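Local coordinates for uncharacterized protein (Bacteroides caccae, PDB 3NO2) that is of unknown function but folds as a six-bladed beta-propeller related in sequence to the Mal s 1 allergen family, at residues P98-E103 with L111-F116. Residues are numbered along the deposited sequence; the frame is centred on the assembly and turned at random. Where two conformers were deposited one is given.
Sequences PSTILE and LSKTEF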
loop_
_atom_site.group_PDB
_atom_site.type_symbol
_atom_site.label_atom_id
_atom_site.label_comp_id
_atom_site.label_asym_id
_atom_site.label_seq_id
_atom_site.Cartn_x
_atom_site.Cartn_y
_atom_site.Cartn_z
ATOM N N PRO A 98 -21.492 2.901 -2.880
ATOM C CA PRO A 98 -20.581 1.824 -3.239
ATOM C C PRO A 98 -19.109 2.176 -3.072
ATOM O O PRO A 98 -18.700 3.341 -3.164
ATOM C CB PRO A 98 -20.872 1.605 -4.720
ATOM C CG PRO A 98 -21.246 2.955 -5.217
ATOM C CD PRO A 98 -22.063 3.569 -4.078
ATOM N N SER A 99 -18.310 1.153 -2.884
ATOM C CA SER A 99 -16.873 1.275 -3.079
ATOM C C SER A 99 -16.618 1.697 -4.505
ATOM O O SER A 99 -17.307 1.208 -5.419
ATOM C CB SER A 99 -16.162 -0.031 -2.819
ATOM O OG SER A 99 -16.419 -0.575 -1.504
ATOM N N THR A 100 -15.655 2.581 -4.728
ATOM C CA THR A 100 -15.445 3.117 -6.086
ATOM C C THR A 100 -13.958 3.106 -6.417
ATOM O O THR A 100 -13.131 3.555 -5.624
ATOM C CB THR A 100 -15.960 4.547 -6.172
ATOM O OG1 THR A 100 -17.360 4.568 -5.816
ATOM C CG2 THR A 100 -15.815 5.117 -7.552
ATOM N N ILE A 101 -13.633 2.608 -7.607
ATOM C CA ILE A 101 -12.299 2.632 -8.195
ATOM C C ILE A 101 -12.327 3.571 -9.393
ATOM O O ILE A 101 -13.272 3.523 -10.205
ATOM C CB ILE A 101 -11.905 1.217 -8.650
ATOM C CG1 ILE A 101 -11.807 0.261 -7.472
ATOM C CG2 ILE A 101 -10.604 1.232 -9.486
ATOM C CD1 ILE A 101 -11.879 -1.235 -7.879
ATOM N N LEU A 102 -11.337 4.434 -9.506
ATOM C CA LEU A 102 -11.147 5.324 -10.662
ATOM C C LEU A 102 -9.754 5.131 -11.208
ATOM O O LEU A 102 -8.768 5.063 -10.455
ATOM C CB LEU A 102 -11.303 6.781 -10.250
ATOM C CG LEU A 102 -12.612 7.201 -9.582
ATOM C CD1 LEU A 102 -12.464 8.662 -9.065
ATOM C CD2 LEU A 102 -13.834 7.038 -10.569
ATOM N N GLU A 103 -9.644 5.075 -12.534
ATOM C CA GLU A 103 -8.356 5.256 -13.210
ATOM C C GLU A 103 -8.338 6.674 -13.726
ATOM O O GLU A 103 -9.351 7.166 -14.236
ATOM C CB GLU A 103 -8.159 4.215 -14.324
ATOM C CG GLU A 103 -8.089 2.828 -13.749
ATOM C CD GLU A 103 -7.798 1.729 -14.717
ATOM O OE1 GLU A 103 -7.326 2.026 -15.840
ATOM O OE2 GLU A 103 -7.999 0.545 -14.359
ATOM N N LEU A 111 -10.553 8.171 -16.453
ATOM C CA LEU A 111 -10.429 7.245 -17.577
ATOM C C LEU A 111 -11.350 6.051 -17.467
ATOM O O LEU A 111 -11.725 5.441 -18.495
ATOM C CB LEU A 111 -8.995 6.712 -17.681
ATOM C CG LEU A 111 -7.898 7.752 -17.840
ATOM C CD1 LEU A 111 -6.537 7.054 -17.853
ATOM C CD2 LEU A 111 -8.136 8.585 -19.073
ATOM N N SER A 112 -11.705 5.695 -16.248
ATOM C CA SER A 112 -12.702 4.679 -16.033
ATOM C C SER A 112 -13.156 4.712 -14.605
ATOM O O SER A 112 -12.515 5.330 -13.747
ATOM C CB SER A 112 -12.172 3.285 -16.358
ATOM O OG SER A 112 -11.209 2.845 -15.421
ATOM N N LYS A 113 -14.275 4.050 -14.380
ATOM C CA LYS A 113 -14.909 3.989 -13.066
ATOM C C LYS A 113 -15.514 2.643 -12.849
ATOM O O LYS A 113 -16.208 2.126 -13.758
ATOM C CB LYS A 113 -15.983 5.039 -12.979
ATOM C CG LYS A 113 -16.701 5.081 -11.678
ATOM C CD LYS A 113 -17.760 6.226 -11.710
ATOM C CE LYS A 113 -18.445 6.419 -10.422
ATOM N NZ LYS A 113 -19.579 7.453 -10.664
ATOM N N THR A 114 -15.311 2.055 -11.677
ATOM C CA THR A 114 -15.937 0.827 -11.244
ATOM C C THR A 114 -16.545 1.008 -9.882
ATOM O O THR A 114 -15.895 1.550 -8.976
ATOM C CB THR A 114 -14.871 -0.294 -11.198
ATOM O OG1 THR A 114 -14.359 -0.472 -12.531
ATOM C CG2 THR A 114 -15.437 -1.643 -10.619
ATOM N N GLU A 115 -17.789 0.603 -9.703
ATOM C CA GLU A 115 -18.473 0.610 -8.423
ATOM C C GLU A 115 -18.807 -0.817 -8.001
ATOM O O GLU A 115 -19.222 -1.641 -8.836
ATOM C CB GLU A 115 -19.756 1.420 -8.498
ATOM C CG GLU A 115 -19.533 2.900 -8.719
ATOM C CD GLU A 115 -20.823 3.715 -8.838
ATOM O OE1 GLU A 115 -21.864 3.126 -9.168
ATOM O OE2 GLU A 115 -20.791 4.923 -8.624
ATOM N N PHE A 116 -18.671 -1.122 -6.713
ATOM C CA PHE A 116 -19.051 -2.424 -6.195
ATOM C C PHE A 116 -19.432 -2.253 -4.732
ATOM O O PHE A 116 -18.966 -1.350 -4.034
ATOM C CB PHE A 116 -17.915 -3.439 -6.395
ATOM C CG PHE A 116 -16.633 -3.112 -5.645
ATOM C CD1 PHE A 116 -15.737 -2.196 -6.142
ATOM C CD2 PHE A 116 -16.317 -3.766 -4.471
ATOM C CE1 PHE A 116 -14.578 -1.888 -5.466
ATOM C CE2 PHE A 116 -15.135 -3.460 -3.805
ATOM C CZ PHE A 116 -14.283 -2.526 -4.305
HETATM O O HOH W 1 -19.223 6.230 -6.883
#
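I101 and T114 form the central hydrogen-bonded pair of an antiparallel beta hairpin, a compact example of how the last two strands of a propeller blade are joined. I101 N donates to T114 O over 2.8 Å, nearly straight at 171°, and T114 N returns a bond to I101 O. F116 N to S99 O repeats the pattern, whereas S99 N to F116 O is weak and bent (121°). At the far end E103 N donates to S112 O, but the regularity breaks in a classic beta bulge: L111 and S112 both face E103, whose O takes a 2.7 Å bond from L111 N and a weak one from S112 N.

On the face bearing S99, I101 and F116, the phenyl CG is set between backbone N and carbonyl carbon (chi1 63°), which brings the ring back across S99. S99 CB lies over one ring face, offset toward the rim, in a CH-pi contact 3.6 Å from the centroid; I101 CD1 meets F116 CE1 obliquely at 3.7 Å. On the other face L102 CD2 lies alongside the extended K113 chain, 3.6 Å from K113 CG. Along its own strand K113 NZ forms a long salt bridge with E115 OE2 (3.5 Å), to which a water bound to T100 OG1 also donates.

Further out, S99 OG is hydrogen-bonded to Q126 OE1, T114 OG1 to P153 O, and E103 OE2 to Y138 OH, with a salt bridge to K132 NZ. Strand 99-104 lies between strand 90-95 and the blade's outermost strand 110-116; from the next blade's strand 138-142, Y138 packs against I101, S112 and T114, and V140 against F116.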